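Local coordinates for DUF3209 family protein (Thermus thermophilus, PDB 2EHW), which is of unknown function but folds as an all-helical protein with a long, extended C-terminal helix, part of it predicted to form a coiled coil, at residues A[38-43]-A[61-66]; A[55-60]-A[86-91]; A[5-10]-A[28-33]. All coordinates share one frame; numbering follows the deposited sequence.

Interaction 1: residues A[38-43]-A[61-66]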
loop_
_atom_site.group_PDB
_atom_site.type_symbol
_atom_site.label_atom_id
_atom_site.label_comp_id
_atom_site.label_asym_id
_atom_site.label_seq_id
_atom_site.Cartn_x
_atom_site.Cartn_y
_atom_site.Cartn_z
ATOM N N ARG A 38 -17.059 -0.396 -0.285
ATOM C CA ARG A 38 -15.770 0.279 -0.452
ATOM C C ARG A 38 -14.883 -0.268 -1.579
ATOM O O ARG A 38 -14.045 -1.149 -1.361
ATOM C CB ARG A 38 -15.014 0.260 0.878
ATOM C CG ARG A 38 -15.798 0.915 2.002
ATOM C CD ARG A 38 -14.924 1.152 3.198
ATOM N NE ARG A 38 -13.770 1.977 2.846
ATOM C CZ ARG A 38 -12.744 2.193 3.662
ATOM N NH1 ARG A 38 -12.744 1.641 4.872
ATOM N NH2 ARG A 38 -11.723 2.949 3.271
ATOM N N PRO A 39 -15.035 0.287 -2.791
ATOM C CA PRO A 39 -14.291 -0.097 -3.995
ATOM C C PRO A 39 -12.788 0.142 -3.895
ATOM O O PRO A 39 -11.996 -0.580 -4.495
ATOM C CB PRO A 39 -14.915 0.776 -5.089
ATOM C CG PRO A 39 -16.216 1.278 -4.495
ATOM C CD PRO A 39 -15.876 1.468 -3.055
ATOM N N GLU A 40 -12.401 1.169 -3.147
ATOM C CA GLU A 40 -10.991 1.496 -3.016
ATOM C C GLU A 40 -10.236 0.366 -2.316
ATOM O O GLU A 40 -9.082 0.093 -2.637
ATOM C CB GLU A 40 -10.802 2.817 -2.253
ATOM C CG GLU A 40 -11.057 2.726 -0.768
ATOM C CD GLU A 40 -12.510 2.892 -0.403
ATOM O OE1 GLU A 40 -13.380 2.618 -1.252
ATOM O OE2 GLU A 40 -12.779 3.293 0.748
ATOM N N LEU A 41 -10.894 -0.296 -1.368
ATOM C CA LEU A 41 -10.263 -1.396 -0.652
ATOM C C LEU A 41 -9.958 -2.510 -1.640
ATOM O O LEU A 41 -8.905 -3.146 -1.568
ATOM C CB LEU A 41 -11.178 -1.896 0.471
ATOM C CG LEU A 41 -11.354 -0.943 1.661
ATOM C CD1 LEU A 41 -12.435 -1.462 2.603
ATOM C CD2 LEU A 41 -10.023 -0.800 2.400
ATOM N N LYS A 42 -10.872 -2.736 -2.576
ATOM C CA LYS A 42 -10.665 -3.769 -3.582
ATOM C C LYS A 42 -9.504 -3.380 -4.479
ATOM O O LYS A 42 -8.643 -4.200 -4.782
ATOM C CB LYS A 42 -11.916 -3.973 -4.442
ATOM C CG LYS A 42 -11.683 -4.984 -5.566
ATOM C CD LYS A 42 -12.940 -5.305 -6.359
ATOM C CE LYS A 42 -12.646 -6.395 -7.381
ATOM N NZ LYS A 42 -13.841 -6.763 -8.184
ATOM N N ARG A 43 -9.492 -2.126 -4.917
ATOM C CA ARG A 43 -8.411 -1.645 -5.773
ATOM C C ARG A 43 -7.072 -1.728 -5.042
ATOM O O ARG A 43 -6.044 -2.005 -5.658
ATOM C CB ARG A 43 -8.653 -0.196 -6.196
ATOM C CG ARG A 43 -9.674 -0.013 -7.310
ATOM C CD ARG A 43 -9.640 1.423 -7.828
ATOM N NE ARG A 43 -10.276 2.370 -6.912
ATOM C CZ ARG A 43 -11.589 2.454 -6.724
ATOM N NH1 ARG A 43 -12.090 3.345 -5.875
ATOM N NH2 ARG A 43 -12.407 1.645 -7.392
ATOM N N LEU A 61 -7.462 6.531 2.701
ATOM C CA LEU A 61 -7.224 7.496 3.767
ATOM C C LEU A 61 -8.320 8.564 3.768
ATOM O O LEU A 61 -8.680 9.087 4.816
ATOM C CB LEU A 61 -5.829 8.133 3.630
ATOM C CG LEU A 61 -4.656 7.280 4.155
ATOM C CD1 LEU A 61 -3.312 7.896 3.771
ATOM C CD2 LEU A 61 -4.770 7.144 5.678
ATOM N N LEU A 62 -8.866 8.876 2.598
ATOM C CA LEU A 62 -9.931 9.862 2.537
ATOM C C LEU A 62 -11.124 9.313 3.307
ATOM O O LEU A 62 -11.680 9.988 4.174
ATOM C CB LEU A 62 -10.339 10.150 1.087
ATOM C CG LEU A 62 -11.466 11.181 0.907
ATOM C CD1 LEU A 62 -11.111 12.475 1.621
ATOM C CD2 LEU A 62 -11.684 11.462 -0.563
ATOM N N HIS A 63 -11.504 8.077 3.005
ATOM C CA HIS A 63 -12.643 7.456 3.678
ATOM C C HIS A 63 -12.432 7.427 5.186
ATOM O O HIS A 63 -13.307 7.802 5.959
ATOM C CB HIS A 63 -12.854 6.034 3.150
ATOM C CG HIS A 63 -14.066 5.357 3.711
ATOM N ND1 HIS A 63 -14.103 4.823 4.982
ATOM C CD2 HIS A 63 -15.296 5.148 3.179
ATOM C CE1 HIS A 63 -15.301 4.313 5.209
ATOM N NE2 HIS A 63 -16.043 4.498 4.131
ATOM N N LEU A 64 -11.251 6.990 5.598
ATOM C CA LEU A 64 -10.915 6.909 7.006
ATOM C C LEU A 64 -10.952 8.300 7.635
ATOM O O LEU A 64 -11.423 8.478 8.758
ATOM C CB LEU A 64 -9.532 6.294 7.157
ATOM C CG LEU A 64 -9.081 5.811 8.527
ATOM C CD1 LEU A 64 -10.116 4.871 9.128
ATOM C CD2 LEU A 64 -7.738 5.099 8.357
ATOM N N GLU A 65 -10.460 9.291 6.904
ATOM C CA GLU A 65 -10.454 10.649 7.418
ATOM C C GLU A 65 -11.911 11.051 7.678
ATOM O O GLU A 65 -12.228 11.589 8.737
ATOM C CB GLU A 65 -9.799 11.580 6.392
ATOM C CG GLU A 65 -9.587 13.022 6.845
ATOM C CD GLU A 65 -8.423 13.194 7.805
ATOM O OE1 GLU A 65 -7.303 12.732 7.498
ATOM O OE2 GLU A 65 -8.624 13.809 8.867
ATOM N N GLU A 66 -12.791 10.767 6.716
ATOM C CA GLU A 66 -14.210 11.093 6.844
ATOM C C GLU A 66 -14.811 10.389 8.057
ATOM O O GLU A 66 -15.462 11.018 8.890
ATOM C CB GLU A 66 -14.986 10.673 5.585
ATOM C CG GLU A 66 -14.403 11.195 4.284
ATOM C CD GLU A 66 -15.141 10.692 3.044
ATOM O OE1 GLU A 66 -15.584 9.517 3.038
ATOM O OE2 GLU A 66 -15.259 11.472 2.068
#
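The guanidinium of Arg38 lies flat on the imidazole of His63, their centres 3.5 Å apart and their planes only 10° from parallel. CZ of Arg38 sits 3.2 Å from ND1 of His63, while NE lies over the middle of the ring, and further back along the chain CD of Arg38 makes a CH-pi contact over the same ring, 3.8 Å from the His63 centroid. A bend at chi3 of Arg38 lets both the methylene and the planar group follow the imidazole. CD1 of Leu41 lies over the rim of the opposite face of the guanidinium, so both faces are met. Its rotation is fixed from the edge by Glu40, whose OE2 accepts in the guanidinium plane from both NE (2.7 Å) and NH2 (2.8 Å) of Arg38, a side-on salt bridge to a single oxygen; both donors reach OE2 from the same face of the carboxylate, NE from above its plane. The contact ties the residue leading into helix 39-46, and its first turn, to the C-terminal half of helix 50-70 within an all-helical fold, and it reaches a third element as well, because NH1 of Arg38 forms a salt bridge with Glu5 of helix 4-16. Two acidic partners would be expected to offset much of the charge of this buried arginine. Contact thins away from the stack. Glu40 OE2 comes no nearer to His63 than 3.6 Å, at CB, with carboxylate and ring planes 45° apart. His63, its ring carried toward Arg38 by CG anti to the backbone N (chi1 -176°), remains partly exposed.

Interaction 2: residues A[55-60]-A[86-91]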
loop_
_atom_site.group_PDB
_atom_site.type_symbol
_atom_site.label_atom_id
_atom_site.label_comp_id
_atom_site.label_asym_id
_atom_site.label_seq_id
_atom_site.Cartn_x
_atom_site.Cartn_y
_atom_site.Cartn_z
ATOM N N GLU A 55 -1.853 5.120 -4.793
ATOM C CA GLU A 55 -3.088 5.790 -5.172
ATOM C C GLU A 55 -4.283 5.195 -4.431
ATOM O O GLU A 55 -5.054 5.925 -3.814
ATOM C CB GLU A 55 -3.316 5.716 -6.691
ATOM C CG GLU A 55 -4.383 6.695 -7.207
ATOM C CD GLU A 55 -4.549 6.659 -8.723
ATOM O OE1 GLU A 55 -4.990 5.619 -9.261
ATOM O OE2 GLU A 55 -4.231 7.670 -9.388
ATOM N N ALA A 56 -4.436 3.876 -4.475
ATOM C CA ALA A 56 -5.550 3.246 -3.777
ATOM C C ALA A 56 -5.500 3.536 -2.276
ATOM O O ALA A 56 -6.542 3.685 -1.626
ATOM C CB ALA A 56 -5.548 1.744 -4.015
ATOM N N LEU A 57 -4.292 3.619 -1.725
ATOM C CA LEU A 57 -4.147 3.884 -0.295
ATOM C C LEU A 57 -4.627 5.294 0.041
ATOM O O LEU A 57 -5.279 5.502 1.064
ATOM C CB LEU A 57 -2.692 3.701 0.144
ATOM C CG LEU A 57 -2.414 3.838 1.651
ATOM C CD1 LEU A 57 -3.411 3.004 2.455
ATOM C CD2 LEU A 57 -0.992 3.385 1.948
ATOM N N ARG A 58 -4.303 6.255 -0.824
ATOM C CA ARG A 58 -4.724 7.637 -0.608
ATOM C C ARG A 58 -6.245 7.708 -0.591
ATOM O O ARG A 58 -6.838 8.454 0.198
ATOM C CB ARG A 58 -4.146 8.557 -1.694
ATOM C CG ARG A 58 -2.823 9.209 -1.275
ATOM C CD ARG A 58 -2.322 10.243 -2.282
ATOM N NE ARG A 58 -1.399 9.665 -3.253
ATOM C CZ ARG A 58 -1.701 9.401 -4.517
ATOM N NH1 ARG A 58 -2.914 9.664 -4.996
ATOM N NH2 ARG A 58 -0.783 8.868 -5.306
ATOM N N GLU A 59 -6.873 6.913 -1.451
ATOM C CA GLU A 59 -8.330 6.858 -1.508
ATOM C C GLU A 59 -8.859 6.368 -0.166
ATOM O O GLU A 59 -9.784 6.948 0.403
ATOM C CB GLU A 59 -8.802 5.896 -2.604
ATOM C CG GLU A 59 -8.875 6.480 -4.008
ATOM C CD GLU A 59 -9.806 5.683 -4.923
ATOM O OE1 GLU A 59 -9.389 4.629 -5.459
ATOM O OE2 GLU A 59 -10.970 6.107 -5.090
ATOM N N ALA A 60 -8.260 5.296 0.344
ATOM C CA ALA A 60 -8.686 4.724 1.613
ATOM C C ALA A 60 -8.499 5.701 2.769
ATOM O O ALA A 60 -9.294 5.707 3.713
ATOM C CB ALA A 60 -7.929 3.432 1.885
ATOM N N ALA A 86 1.430 6.177 8.801
ATOM C CA ALA A 86 2.805 5.790 9.096
ATOM C C ALA A 86 3.225 4.797 8.028
ATOM O O ALA A 86 4.332 4.866 7.497
ATOM C CB ALA A 86 2.895 5.143 10.486
HETATM N N MSE A 87 2.326 3.869 7.723
HETATM C CA MSE A 87 2.583 2.848 6.719
HETATM C C MSE A 87 2.690 3.465 5.328
HETATM O O MSE A 87 3.471 3.008 4.497
HETATM C CB MSE A 87 1.477 1.783 6.750
HETATM C CG MSE A 87 1.423 0.982 8.054
HETATM SE SE MSE A 87 3.138 0.170 8.572
HETATM C CE MSE A 87 3.787 1.601 9.716
ATOM N N GLU A 88 1.903 4.504 5.070
ATOM C CA GLU A 88 1.967 5.156 3.776
ATOM C C GLU A 88 3.385 5.676 3.650
ATOM O O GLU A 88 4.015 5.562 2.600
ATOM C CB GLU A 88 0.982 6.323 3.695
ATOM C CG GLU A 88 1.025 7.065 2.367
ATOM C CD GLU A 88 0.148 8.303 2.363
ATOM O OE1 GLU A 88 0.220 9.072 3.347
ATOM O OE2 GLU A 88 -0.601 8.509 1.377
ATOM N N GLY A 89 3.887 6.249 4.735
ATOM C CA GLY A 89 5.241 6.764 4.715
ATOM C C GLY A 89 6.227 5.669 4.357
ATOM O O GLY A 89 7.155 5.896 3.582
ATOM N N ARG A 90 6.032 4.474 4.905
ATOM C CA ARG A 90 6.951 3.391 4.603
ATOM C C ARG A 90 6.787 2.905 3.177
ATOM O O ARG A 90 7.756 2.493 2.543
ATOM C CB ARG A 90 6.764 2.250 5.591
ATOM C CG ARG A 90 7.218 2.630 6.990
ATOM C CD ARG A 90 7.301 1.431 7.886
ATOM N NE ARG A 90 8.355 0.530 7.442
ATOM C CZ ARG A 90 8.766 -0.531 8.126
ATOM N NH1 ARG A 90 8.210 -0.831 9.298
ATOM N NH2 ARG A 90 9.734 -1.295 7.639
ATOM N N LEU A 91 5.562 2.965 2.668
ATOM C CA LEU A 91 5.303 2.540 1.299
ATOM C C LEU A 91 6.013 3.498 0.340
ATOM O O LEU A 91 6.620 3.065 -0.644
ATOM C CB LEU A 91 3.798 2.524 1.015
ATOM C CG LEU A 91 3.362 2.289 -0.437
ATOM C CD1 LEU A 91 3.943 0.981 -0.964
ATOM C CD2 LEU A 91 1.835 2.274 -0.514
#
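Leu57 and Leu91 both hold CG anti to the backbone N, with chi1 of -175° and 172°, which sends their branches into the gap between helices 50-70 and 75-115. There CD2 of Leu57 meets CD2 of Leu91 at 3.9 Å, the two side chains pointing past one another from opposing helices. The same Leu57 methyl also rests on the base of Glu88, 3.9 Å from its CB and equally close to its CA, so one CD2 group serves two residues a turn apart on the facing helix. Glu88 takes a similar first torsion and is stretched out toward the other helix. Its carboxylate ends beside the aliphatic part of Arg58, with OE2 of Glu88 3.5 Å from CG of Arg58, the two chains lying roughly perpendicular. Opposite charges are near here without pairing: NE of Arg58 stays 4.8 Å from OE2 of Glu88, because the arginine bends at chi3 and turns its guanidinium back along its own helix, one face over CA of Glu55. Any attraction between them is therefore probably modest. The leucines are buried, whereas Arg58 is exposed and Glu88 partly so, which gives the interface an apolar inner side and a polar outer one. Leu61 packs on Glu88 and Glu54 on Leu91, continuing the contact along helix 50-70. With local axes 11.2 Å apart and directed at 167° to each other, the segments form an antiparallel helix pair, a helical hairpin whose second arm continues as the long C-terminal helix.

Interaction 3: residues A[5-10]-A[28-33]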
loop_
_atom_site.group_PDB
_atom_site.type_symbol
_atom_site.label_atom_id
_atom_site.label_comp_id
_atom_site.label_asym_id
_atom_site.label_seq_id
_atom_site.Cartn_x
_atom_site.Cartn_y
_atom_site.Cartn_z
ATOM N N GLU A 5 -8.128 -1.275 6.136
ATOM C CA GLU A 5 -7.088 -0.616 5.356
ATOM C C GLU A 5 -5.761 -1.355 5.515
ATOM O O GLU A 5 -5.005 -1.521 4.556
ATOM C CB GLU A 5 -6.908 0.836 5.815
ATOM C CG GLU A 5 -8.026 1.799 5.452
ATOM C CD GLU A 5 -9.267 1.671 6.328
ATOM O OE1 GLU A 5 -9.214 1.017 7.399
ATOM O OE2 GLU A 5 -10.302 2.256 5.934
ATOM N N LEU A 6 -5.470 -1.784 6.737
ATOM C CA LEU A 6 -4.235 -2.502 7.001
ATOM C C LEU A 6 -4.258 -3.870 6.322
ATOM O O LEU A 6 -3.262 -4.293 5.748
ATOM C CB LEU A 6 -4.020 -2.654 8.512
ATOM C CG LEU A 6 -3.791 -1.354 9.293
ATOM C CD1 LEU A 6 -3.409 -1.689 10.726
ATOM C CD2 LEU A 6 -2.680 -0.532 8.639
ATOM N N SER A 7 -5.396 -4.556 6.379
ATOM C CA SER A 7 -5.527 -5.865 5.741
ATOM C C SER A 7 -5.292 -5.765 4.235
ATOM O O SER A 7 -4.397 -6.416 3.689
ATOM C CB SER A 7 -6.923 -6.452 5.986
ATOM O OG SER A 7 -7.098 -6.828 7.341
ATOM N N ALA A 8 -6.105 -4.946 3.571
ATOM C CA ALA A 8 -6.009 -4.758 2.127
ATOM C C ALA A 8 -4.572 -4.477 1.735
ATOM O O ALA A 8 -4.059 -5.029 0.768
ATOM C CB ALA A 8 -6.914 -3.600 1.685
ATOM N N LEU A 9 -3.924 -3.615 2.502
ATOM C CA LEU A 9 -2.543 -3.253 2.238
ATOM C C LEU A 9 -1.629 -4.450 2.449
ATOM O O LEU A 9 -0.687 -4.657 1.687
ATOM C CB LEU A 9 -2.121 -2.103 3.153
ATOM C CG LEU A 9 -0.680 -1.613 3.074
ATOM C CD1 LEU A 9 -0.275 -1.390 1.627
ATOM C CD2 LEU A 9 -0.562 -0.313 3.872
ATOM N N ARG A 10 -1.906 -5.249 3.476
ATOM C CA ARG A 10 -1.061 -6.404 3.712
ATOM C C ARG A 10 -1.211 -7.393 2.555
ATOM O O ARG A 10 -0.257 -8.064 2.156
ATOM C CB ARG A 10 -1.409 -7.094 5.033
ATOM C CG ARG A 10 -0.294 -8.033 5.457
ATOM C CD ARG A 10 -0.501 -8.728 6.779
ATOM N NE ARG A 10 0.482 -9.809 6.906
ATOM C CZ ARG A 10 0.586 -10.619 7.950
ATOM N NH1 ARG A 10 1.508 -11.569 7.966
ATOM N NH2 ARG A 10 -0.233 -10.482 8.979
ATOM N N ARG A 28 -8.409 -11.665 3.831
ATOM C CA ARG A 28 -9.343 -11.623 2.713
ATOM C C ARG A 28 -10.766 -11.856 3.213
ATOM O O ARG A 28 -11.730 -11.413 2.586
ATOM C CB ARG A 28 -8.989 -12.674 1.647
ATOM C CG ARG A 28 -7.691 -12.409 0.879
ATOM C CD ARG A 28 -7.549 -13.381 -0.288
ATOM N NE ARG A 28 -6.201 -13.407 -0.860
ATOM C CZ ARG A 28 -5.779 -12.633 -1.856
ATOM N NH1 ARG A 28 -4.532 -12.746 -2.299
ATOM N NH2 ARG A 28 -6.599 -11.749 -2.410
ATOM N N GLU A 29 -10.899 -12.540 4.346
ATOM C CA GLU A 29 -12.218 -12.817 4.902
ATOM C C GLU A 29 -12.830 -11.590 5.561
ATOM O O GLU A 29 -14.022 -11.329 5.404
ATOM C CB GLU A 29 -12.150 -13.968 5.912
ATOM C CG GLU A 29 -11.453 -15.202 5.383
ATOM C CD GLU A 29 -11.943 -16.479 6.034
ATOM O OE1 GLU A 29 -12.090 -16.489 7.276
ATOM O OE2 GLU A 29 -12.170 -17.469 5.297
ATOM N N GLU A 30 -12.014 -10.839 6.298
ATOM C CA GLU A 30 -12.481 -9.625 6.967
ATOM C C GLU A 30 -12.888 -8.572 5.949
ATOM O O GLU A 30 -13.867 -7.853 6.128
ATOM C CB GLU A 30 -11.380 -9.026 7.843
ATOM C CG GLU A 30 -11.004 -9.843 9.054
ATOM C CD GLU A 30 -10.219 -9.029 10.070
ATOM O OE1 GLU A 30 -9.110 -8.550 9.744
ATOM O OE2 GLU A 30 -10.719 -8.861 11.199
ATOM N N LEU A 31 -12.118 -8.496 4.877
ATOM C CA LEU A 31 -12.330 -7.514 3.821
ATOM C C LEU A 31 -13.500 -7.817 2.887
ATOM O O LEU A 31 -14.252 -6.919 2.506
ATOM C CB LEU A 31 -11.048 -7.404 2.998
ATOM C CG LEU A 31 -10.710 -6.090 2.302
ATOM C CD1 LEU A 31 -10.634 -4.944 3.319
ATOM C CD2 LEU A 31 -9.375 -6.273 1.594
ATOM N N ALA A 32 -13.637 -9.083 2.519
ATOM C CA ALA A 32 -14.677 -9.534 1.603
ATOM C C ALA A 32 -16.053 -8.875 1.732
ATOM O O ALA A 32 -16.617 -8.405 0.744
ATOM C CB ALA A 32 -14.817 -11.054 1.706
ATOM N N PRO A 33 -16.614 -8.832 2.950
ATOM C CA PRO A 33 -17.934 -8.225 3.146
ATOM C C PRO A 33 -18.059 -6.713 2.948
ATOM O O PRO A 33 -19.133 -6.226 2.592
ATOM C CB PRO A 33 -18.304 -8.659 4.567
ATOM C CG PRO A 33 -16.982 -8.704 5.250
ATOM C CD PRO A 33 -16.097 -9.382 4.217
#
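CB of Ala8 meets CD2 of Leu31 at 3.6 Å, a close methyl-to-methyl contact and the apolar centre of this interface. Ala8 and Leu31 are also the nearest pair along the two backbones, their CA atoms 7.1 Å apart. The leucine branch also lies over the backbone of helix 4-16, with Leu31 CD2 3.7 Å from Ala8 CA; the small side chain of Ala8 is consistent with so close an approach. Beside it, Ser7 and Glu30 meet through their polar ends, OG of Ser7 standing 3.6 Å from OE1 of Glu30, too far to count as a hydrogen bond. Glu30 has CG anti to its carbonyl carbon (chi1 -68°) and reaches on from there, carrying the carboxylate along the exposed margin, whereas Ser7, Ala8 and Leu31 are buried. Farther out, Leu31 is flanked by His4 and Ile11 of helix 4-16 and by Leu41 of helix 39-46, while Leu44 of that helix packs on Ala8. A salt bridge between Arg28 and Glu15 makes a second tie between the helices in contact. Short helix 25-31 thus lies against helix 4-16 as an outer layer of a small all-helical fold, with leucine and alanine packed at the helix-helix interface.

Overall arrangement
Interactions 1 and 2 both use helix 50-70, interaction 1 joining it to helix 39-46 and interaction 2 to the long helix 75-115; interaction 3 pairs helices 4-16 and 25-31. Interaction 2 lies nearest the centre of the chain, its centre about 5 Å from it, against about 12 Å for the other two, yet it is only partly buried, whereas interactions 1 and 3 are buried. Their chemistry does not simply follow burial: a guanidinium-imidazole stack backed by a salt bridge in interaction 1, apolar contacts with polar margins in interactions 2 and 3. Arg38-Glu5 joins interactions 1 and 3, Arg43-Glu59 joins 1 and 2, while 2 and 3 meet through packing, including Leu9 on Leu57 and on Met87, a selenomethionine.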